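Local coordinates for putative aldehyde dehydrogenase (Burkholderia cenocepacia, PDB 4YWE), which probably oxidises aldehydes with NAD or NADP as electron acceptor and binds calcium and magnesium ions, at residues R76-M79 against R80-A83; E195-E199 against A200-A204; D272-L275 against P276-S280. All coordinates share one frame; numbering follows the deposited sequence.

Interaction 1: R76-M79 against R80-A83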
ATOM      1  N   ARG A  76      11.303  10.667 -16.751  1.00 20.07           N
ATOM      2  CA  ARG A  76      11.419  10.992 -18.170  1.00 21.00           C
ATOM      3  C   ARG A  76      12.819  10.693 -18.690  1.00 15.37           C
ATOM      4  O   ARG A  76      12.984  10.262 -19.829  1.00 18.62           O
ATOM      5  CB  ARG A  76      11.067  12.459 -18.420  1.00 21.67           C
ATOM      6  CG  ARG A  76       9.608  12.792 -18.177  1.00 24.42           C
ATOM      7  CD  ARG A  76       9.282  14.222 -18.586  1.00 24.20           C
ATOM      8  NE  ARG A  76       7.963  14.623 -18.106  1.00 23.39           N
ATOM      9  CZ  ARG A  76       7.754  15.305 -16.985  1.00 25.80           C
ATOM     10  NH1 ARG A  76       8.779  15.675 -16.231  1.00 26.03           N
ATOM     11  NH2 ARG A  76       6.519  15.622 -16.620  1.00 26.00           N
ATOM     12  N   VAL A  77      13.823  10.927 -17.852  1.00 15.19           N
ATOM     13  CA  VAL A  77      15.205  10.635 -18.212  1.00 21.34           C
ATOM     14  C   VAL A  77      15.367   9.141 -18.472  1.00 16.27           C
ATOM     15  O   VAL A  77      15.960   8.734 -19.473  1.00 15.50           O
ATOM     16  CB  VAL A  77      16.180  11.111 -17.122  1.00 17.49           C
ATOM     17  CG1 VAL A  77      17.583  10.587 -17.397  1.00 18.84           C
ATOM     18  CG2 VAL A  77      16.180  12.628 -17.039  1.00 17.94           C
ATOM     19  N   LEU A  78      14.826   8.329 -17.570  1.00 16.72           N
ATOM     20  CA  LEU A  78      14.893   6.881 -17.709  1.00 14.78           C
ATOM     21  C   LEU A  78      14.083   6.401 -18.909  1.00 14.54           C
ATOM     22  O   LEU A  78      14.451   5.426 -19.563  1.00 19.54           O
ATOM     23  CB  LEU A  78      14.403   6.198 -16.432  1.00 13.59           C
ATOM     24  CG  LEU A  78      15.319   6.351 -15.216  1.00 16.12           C
ATOM     25  CD1 LEU A  78      14.699   5.697 -13.991  1.00 14.33           C
ATOM     26  CD2 LEU A  78      16.691   5.762 -15.507  1.00 18.01           C
ATOM     27  N   MET A  79      12.982   7.089 -19.197  1.00 18.36           N
ATOM     28  CA  MET A  79      12.146   6.733 -20.337  1.00 21.33           C
ATOM     29  C   MET A  79      12.872   7.018 -21.647  1.00 15.77           C
ATOM     30  O   MET A  79      12.834   6.209 -22.573  1.00 25.70           O
ATOM     31  CB  MET A  79      10.817   7.485 -20.299  1.00 23.49           C
ATOM     32  CG  MET A  79       9.833   7.021 -21.361  1.00 24.56           C
ATOM     33  SD  MET A  79       9.481   5.255 -21.237  1.00 26.30           S
ATOM     34  CE  MET A  79       8.312   5.238 -19.881  1.00 23.90           C
ATOM     35  N   ARG A  80      13.532   8.170 -21.722  1.00 16.10           N
ATOM     36  CA  ARG A  80      14.331   8.508 -22.896  1.00 20.80           C
ATOM     37  C   ARG A  80      15.461   7.502 -23.072  1.00 16.78           C
ATOM     38  O   ARG A  80      15.751   7.071 -24.187  1.00 17.28           O
ATOM     39  CB  ARG A  80      14.895   9.927 -22.787  1.00 21.77           C
ATOM     40  CG  ARG A  80      13.898  11.020 -23.133  1.00 21.94           C
ATOM     41  CD  ARG A  80      14.576  12.377 -23.257  1.00 25.16           C
ATOM     42  NE  ARG A  80      15.050  12.880 -21.970  1.00 27.46           N
ATOM     43  CZ  ARG A  80      14.323  13.633 -21.150  1.00 30.22           C
ATOM     44  NH1 ARG A  80      13.084  13.971 -21.482  1.00 32.70           N
ATOM     45  NH2 ARG A  80      14.832  14.047 -19.997  1.00 29.21           N
ATOM     46  N   LEU A  81      16.088   7.129 -21.961  1.00 16.24           N
ATOM     47  CA  LEU A  81      17.146   6.127 -21.969  1.00 16.17           C
ATOM     48  C   LEU A  81      16.605   4.787 -22.448  1.00 22.03           C
ATOM     49  O   LEU A  81      17.269   4.072 -23.199  1.00 24.88           O
ATOM     50  CB  LEU A  81      17.765   5.987 -20.577  1.00 15.61           C
ATOM     51  CG  LEU A  81      18.808   4.884 -20.389  1.00 16.13           C
ATOM     52  CD1 LEU A  81      19.925   5.017 -21.413  1.00 16.18           C
ATOM     53  CD2 LEU A  81      19.367   4.916 -18.975  1.00 17.17           C
ATOM     54  N   SER A  82      15.393   4.459 -22.011  1.00 19.39           N
ATOM     55  CA  SER A  82      14.720   3.236 -22.432  1.00 15.60           C
ATOM     56  C   SER A  82      14.580   3.178 -23.951  1.00 18.37           C
ATOM     57  O   SER A  82      14.817   2.138 -24.566  1.00 17.34           O
ATOM     58  CB  SER A  82      13.344   3.130 -21.774  1.00 16.69           C
ATOM     59  OG  SER A  82      12.648   1.983 -22.224  1.00 16.76           O
ATOM     60  N   ALA A  83      14.199   4.303 -24.549  1.00 18.90           N
ATOM     61  CA  ALA A  83      14.025   4.381 -25.995  1.00 20.73           C
ATOM     62  C   ALA A  83      15.367   4.292 -26.718  1.00 19.23           C
ATOM     63  O   ALA A  83      15.466   3.675 -27.777  1.00 25.32           O
ATOM     64  CB  ALA A  83      13.300   5.664 -26.375  1.00 17.96           C
TER

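Interaction 2: E195-E199 against A200-A204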
ATOM      1  N   GLU A 195      26.876   5.930 -22.121  1.00 21.76           N
ATOM      2  CA  GLU A 195      26.826   6.960 -23.152  1.00 27.55           C
ATOM      3  C   GLU A 195      25.385   7.282 -23.521  1.00 28.07           C
ATOM      4  O   GLU A 195      25.028   8.444 -23.704  1.00 33.36           O
ATOM      5  CB  GLU A 195      27.596   6.524 -24.400  1.00 32.64           C
ATOM      6  CG  GLU A 195      29.101   6.614 -24.268  1.00 39.30           C
ATOM      7  CD  GLU A 195      29.813   6.397 -25.588  1.00 44.47           C
ATOM      8  OE1 GLU A 195      29.127   6.112 -26.592  1.00 43.20           O
ATOM      9  OE2 GLU A 195      31.056   6.513 -25.621  1.00 49.35           O
ATOM     10  N   LEU A 196      24.566   6.241 -23.630  1.00 25.97           N
ATOM     11  CA  LEU A 196      23.150   6.406 -23.937  1.00 22.57           C
ATOM     12  C   LEU A 196      22.452   7.203 -22.844  1.00 19.89           C
ATOM     13  O   LEU A 196      21.568   8.009 -23.122  1.00 21.40           O
ATOM     14  CB  LEU A 196      22.478   5.044 -24.117  1.00 22.68           C
ATOM     15  CG  LEU A 196      22.874   4.275 -25.379  1.00 24.52           C
ATOM     16  CD1 LEU A 196      22.146   2.941 -25.458  1.00 28.72           C
ATOM     17  CD2 LEU A 196      22.597   5.113 -26.614  1.00 23.73           C
ATOM     18  N   ALA A 197      22.864   6.973 -21.600  1.00 20.29           N
ATOM     19  CA  ALA A 197      22.320   7.697 -20.459  1.00 20.47           C
ATOM     20  C   ALA A 197      22.641   9.185 -20.565  1.00 22.65           C
ATOM     21  O   ALA A 197      21.789  10.034 -20.305  1.00 17.97           O
ATOM     22  CB  ALA A 197      22.864   7.125 -19.155  1.00 16.48           C
ATOM     23  N   ALA A 198      23.876   9.492 -20.953  1.00 22.27           N
ATOM     24  CA  ALA A 198      24.293  10.874 -21.153  1.00 23.53           C
ATOM     25  C   ALA A 198      23.484  11.517 -22.274  1.00 19.97           C
ATOM     26  O   ALA A 198      23.069  12.672 -22.170  1.00 22.17           O
ATOM     27  CB  ALA A 198      25.779  10.942 -21.460  1.00 28.16           C
ATOM     28  N   GLU A 199      23.260  10.760 -23.344  1.00 22.20           N
ATOM     29  CA  GLU A 199      22.436  11.220 -24.456  1.00 23.39           C
ATOM     30  C   GLU A 199      20.997  11.453 -24.004  1.00 26.12           C
ATOM     31  O   GLU A 199      20.345  12.403 -24.437  1.00 27.29           O
ATOM     32  CB  GLU A 199      22.462  10.210 -25.603  1.00 26.46           C
ATOM     33  CG  GLU A 199      23.827   9.997 -26.231  1.00 31.61           C
ATOM     34  CD  GLU A 199      23.795   8.963 -27.341  1.00 34.77           C
ATOM     35  OE1 GLU A 199      22.694   8.462 -27.654  1.00 35.24           O
ATOM     36  OE2 GLU A 199      24.867   8.653 -27.901  1.00 35.78           O
ATOM     37  N   ALA A 200      20.515  10.578 -23.126  1.00 26.12           N
ATOM     38  CA  ALA A 200      19.138  10.636 -22.647  1.00 25.85           C
ATOM     39  C   ALA A 200      18.883  11.862 -21.775  1.00 26.90           C
ATOM     40  O   ALA A 200      17.737  12.261 -21.575  1.00 30.73           O
ATOM     41  CB  ALA A 200      18.797   9.369 -21.880  1.00 25.60           C
ATOM     42  N   GLY A 201      19.951  12.452 -21.251  1.00 23.69           N
ATOM     43  CA  GLY A 201      19.829  13.660 -20.454  1.00 22.24           C
ATOM     44  C   GLY A 201      20.184  13.481 -18.993  1.00 21.43           C
ATOM     45  O   GLY A 201      19.934  14.365 -18.173  1.00 22.54           O
ATOM     46  N   LEU A 202      20.762  12.332 -18.662  1.00 21.96           N
ATOM     47  CA  LEU A 202      21.217  12.078 -17.303  1.00 19.76           C
ATOM     48  C   LEU A 202      22.402  12.982 -16.992  1.00 20.45           C
ATOM     49  O   LEU A 202      23.410  12.947 -17.699  1.00 20.37           O
ATOM     50  CB  LEU A 202      21.602  10.609 -17.124  1.00 20.31           C
ATOM     51  CG  LEU A 202      21.885  10.141 -15.696  1.00 18.99           C
ATOM     52  CD1 LEU A 202      20.613  10.160 -14.863  1.00 17.96           C
ATOM     53  CD2 LEU A 202      22.504   8.754 -15.700  1.00 19.61           C
ATOM     54  N   PRO A 203      22.280  13.807 -15.938  1.00 22.47           N
ATOM     55  CA  PRO A 203      23.329  14.758 -15.550  1.00 19.69           C
ATOM     56  C   PRO A 203      24.658  14.070 -15.248  1.00 18.52           C
ATOM     57  O   PRO A 203      24.667  12.923 -14.799  1.00 18.72           O
ATOM     58  CB  PRO A 203      22.761  15.419 -14.290  1.00 17.67           C
ATOM     59  CG  PRO A 203      21.285  15.222 -14.385  1.00 28.43           C
ATOM     60  CD  PRO A 203      21.102  13.897 -15.058  1.00 23.17           C
ATOM     61  N   ALA A 204      25.759  14.768 -15.500  1.00 19.78           N
ATOM     62  CA  ALA A 204      27.091  14.225 -15.255  1.00 22.10           C
ATOM     63  C   ALA A 204      27.294  13.927 -13.774  1.00 21.89           C
ATOM     64  O   ALA A 204      26.995  14.758 -12.917  1.00 24.29           O
ATOM     65  CB  ALA A 204      28.157  15.192 -15.754  1.00 19.47           C
TER
HETATM   66  O   HOH W   1      23.169  14.131 -19.923  1.00 16.80           O

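Interaction 3: D272-L275 against P276-S280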
ATOM      1  N   ASP A 272       5.059 -32.325 -22.289  1.00 26.34           N
ATOM      2  CA  ASP A 272       5.299 -31.680 -23.576  1.00 29.04           C
ATOM      3  C   ASP A 272       5.606 -30.201 -23.389  1.00 27.50           C
ATOM      4  O   ASP A 272       6.482 -29.652 -24.056  1.00 30.16           O
ATOM      5  CB  ASP A 272       4.092 -31.846 -24.505  1.00 31.17           C
ATOM      6  CG  ASP A 272       3.854 -33.287 -24.905  1.00 30.85           C
ATOM      7  OD1 ASP A 272       4.828 -34.070 -24.933  1.00 29.48           O
ATOM      8  OD2 ASP A 272       2.691 -33.635 -25.195  1.00 32.40           O
ATOM      9  N   ALA A 273       4.881 -29.562 -22.480  1.00 26.82           N
ATOM     10  CA  ALA A 273       5.075 -28.145 -22.204  1.00 27.24           C
ATOM     11  C   ALA A 273       6.270 -27.925 -21.284  1.00 25.80           C
ATOM     12  O   ALA A 273       6.949 -26.902 -21.366  1.00 28.20           O
ATOM     13  CB  ALA A 273       3.817 -27.546 -21.592  1.00 31.48           C
ATOM     14  N   ALA A 274       6.524 -28.894 -20.412  1.00 22.76           N
ATOM     15  CA  ALA A 274       7.593 -28.779 -19.428  1.00 22.17           C
ATOM     16  C   ALA A 274       8.970 -29.003 -20.048  1.00 26.40           C
ATOM     17  O   ALA A 274       9.924 -28.301 -19.715  1.00 29.12           O
ATOM     18  CB  ALA A 274       7.364 -29.761 -18.289  1.00 17.50           C
ATOM     19  N   LEU A 275       9.059 -29.978 -20.950  1.00 28.31           N
ATOM     20  CA  LEU A 275      10.334 -30.402 -21.531  1.00 27.56           C
ATOM     21  C   LEU A 275      11.201 -29.265 -22.099  1.00 24.32           C
ATOM     22  O   LEU A 275      12.381 -29.181 -21.762  1.00 19.33           O
ATOM     23  CB  LEU A 275      10.092 -31.452 -22.623  1.00 31.07           C
ATOM     24  CG  LEU A 275      11.336 -31.964 -23.350  1.00 33.80           C
ATOM     25  CD1 LEU A 275      12.297 -32.618 -22.370  1.00 33.98           C
ATOM     26  CD2 LEU A 275      10.952 -32.935 -24.457  1.00 37.92           C
ATOM     27  N   PRO A 276      10.635 -28.391 -22.956  1.00 25.93           N
ATOM     28  CA  PRO A 276      11.521 -27.348 -23.484  1.00 23.33           C
ATOM     29  C   PRO A 276      11.945 -26.337 -22.424  1.00 23.27           C
ATOM     30  O   PRO A 276      13.055 -25.811 -22.495  1.00 21.35           O
ATOM     31  CB  PRO A 276      10.669 -26.677 -24.565  1.00 26.83           C
ATOM     32  CG  PRO A 276       9.272 -26.902 -24.129  1.00 29.22           C
ATOM     33  CD  PRO A 276       9.266 -28.260 -23.491  1.00 29.84           C
ATOM     34  N   VAL A 277      11.075 -26.077 -21.453  1.00 23.85           N
ATOM     35  CA  VAL A 277      11.378 -25.125 -20.394  1.00 15.94           C
ATOM     36  C   VAL A 277      12.438 -25.700 -19.459  1.00 20.88           C
ATOM     37  O   VAL A 277      13.309 -24.977 -18.978  1.00 22.25           O
ATOM     38  CB  VAL A 277      10.112 -24.734 -19.614  1.00 18.84           C
ATOM     39  CG1 VAL A 277      10.437 -23.671 -18.576  1.00 15.03           C
ATOM     40  CG2 VAL A 277       9.038 -24.234 -20.569  1.00 18.92           C
ATOM     41  N   LEU A 278      12.364 -27.006 -19.209  1.00 18.40           N
ATOM     42  CA  LEU A 278      13.360 -27.685 -18.383  1.00 17.75           C
ATOM     43  C   LEU A 278      14.754 -27.560 -18.991  1.00 19.44           C
ATOM     44  O   LEU A 278      15.749 -27.464 -18.275  1.00 22.31           O
ATOM     45  CB  LEU A 278      13.006 -29.164 -18.207  1.00 16.11           C
ATOM     46  CG  LEU A 278      11.750 -29.513 -17.405  1.00 17.92           C
ATOM     47  CD1 LEU A 278      11.537 -31.019 -17.373  1.00 16.73           C
ATOM     48  CD2 LEU A 278      11.835 -28.948 -15.999  1.00 19.24           C
ATOM     49  N   VAL A 279      14.811 -27.561 -20.319  1.00 21.62           N
ATOM     50  CA  VAL A 279      16.079 -27.523 -21.034  1.00 21.36           C
ATOM     51  C   VAL A 279      16.660 -26.114 -21.047  1.00 21.38           C
ATOM     52  O   VAL A 279      17.794 -25.900 -20.623  1.00 20.71           O
ATOM     53  CB  VAL A 279      15.918 -28.059 -22.470  1.00 22.87           C
ATOM     54  CG1 VAL A 279      17.199 -27.859 -23.263  1.00 21.77           C
ATOM     55  CG2 VAL A 279      15.525 -29.531 -22.448  1.00 17.71           C
ATOM     56  N   SER A 280      15.875 -25.153 -21.526  1.00 20.79           N
ATOM     57  CA  SER A 280      16.351 -23.780 -21.664  1.00 21.78           C
ATOM     58  C   SER A 280      16.706 -23.152 -20.318  1.00 20.92           C
ATOM     59  O   SER A 280      17.530 -22.245 -20.255  1.00 22.00           O
ATOM     60  CB  SER A 280      15.305 -22.920 -22.380  1.00 20.56           C
ATOM     61  OG  SER A 280      14.074 -22.915 -21.678  1.00 19.73           O
TER

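Interaction 1: R76-M79 against R80-A83
Four successive i to i+4 hydrogen bonds join R76-M79 to R80-A83, from R80 N to R76 O (2.9 Å) through to A83 N to M79 O (3.1 Å), so the eight residues form an unbroken stretch of alpha helix. R80 folds back along this helix. Its chain bends at chi3 (-69°), which lays the guanidinium over the preceding turn, with R76 O 3.8 Å above the plane and over its centre. NH2 of R80 then lies 3.5 Å from CG2 of V77, the branch of V77 that sits beside its own backbone N. A long, flexible arginine suits this exposed position, because its aliphatic part covers the backbone while NE reaches A200 O. The helix, 71-87, is amphipathic: L78 and L81 are buried, their CD2 atoms 4.5 Å apart, with L78 packing on helices 104-124 and 160-174 and L81 on helix 188-200. S82 is small enough for a close helix approach, and its hydroxyl is hydrogen-bonded to A115 O. R76 runs extended from CG to NE, and its end leaves the helix to make a salt bridge with E119 of the second subunit. M79, bent at chi2 and chi3, packs against M79 of that same subunit.

Interaction 2: E195-E199 against A200-A204
L196 and A197 supply the carbonyls that receive the end of helix 188-200, which closes in a Schellman motif with G201 as the residue of positive phi (113°); glycine fits there because a CB would jam against A200 O. L196 O accepts A200 N at 2.8 Å, the last ordinary helical bond before the chain turns out. The L196 side chain points away from the turn and packs on L81, R84 and V85 of helix 71-87, a fitting place for a large apolar group. A197 O is the focus of the motif: it takes L202 N at 3.0 Å with an N-H...O angle of 157°, and G201 N more weakly. A197 has only a methyl, which suits the close approach of L202. L202 carries CG anti to its backbone N (chi1 -170°), and CD2 comes to 3.8 Å from CB of A197, the apolar contact common at such helix ends. L202 also touches W66 of helix 65-68. A198 O receives G201 N at 3.3 Å from well out of the carbonyl plane, the second, shorter-range bond of the motif. The exposed methyl of A198 suits the solvent side of the helix. E199, likewise exposed, extends its chain beyond CG, and OE1 forms a salt bridge with R84 of helix 71-87; a carboxylate this close to a helix C-terminus probably gains from the arginine's charge. A buried A200 follows, packed on L81. Across the mouth of the turn one water donates to both A198 O, at 2.7 Å, and L202 O, at 2.5 Å.

Interaction 3: D272-L275 against P276-S280
L275 and P276 meet where helix 271-283 bends, and the backbone bonding accounts for the kink. Proline nitrogen carries no hydrogen, so D272 O receives no bond from it; instead CD of P276 stands 3.2 Å from D272 O, with the ring in the place an N-H would take. V277 N also stands off, 4.2 Å from A273 O, and i to i+4 bonding returns only with L278 N, which reaches A274 O at 2.8 Å, nearly in line with the carbonyl (C=O...N angle 170°); V279 N bonds to L275 O at 3.3 Å. The apolar contacts are short-range and follow the helix surface. CB of L275 is pressed to 3.4 Å from CD of P276, tighter than usual, as expected just ahead of a proline. A chi1 of 178° turns CG of L275 beside its carbonyl carbon and carries CD1 along the helix to 4.5 Å from CG2 of V279; both residues pack on helix 303-315. On the sheet side, CB of A274 lies 4.5 Å from CD1 of L278, and both rest on W422 of strand 418-422: alanine's short side chain suits a close approach to the indole, while leucine also reaches L310. The charged contact is made by D272, exposed and early in the helix, whose OD1 forms a salt bridge with R309. The whole is the kinked helix of a beta-alpha-beta crossover, linking parallel strands 261-265 and 293-299.

Interactions 1 and 2 lie side by side, their centres 9 Å apart, and hold neighbouring helices together: helices 71-87 and 188-200 share an apolar seam and one side chain to backbone bond. Interaction 3 stands apart, about 26 Å from interaction 2 between nearest atoms and across the chain's centre from it, on a helix that packs on the sheet holding strands 261-265, 293-299 and 418-422. All three are partly buried, each with buried apolar side chains on one part and exposed residues on another. Their backbones differ: 76-83 is regular helix, 195-204 a glycine-ended helix terminus and 272-280 a proline kink. Among them, interaction 1 alone touches another subunit.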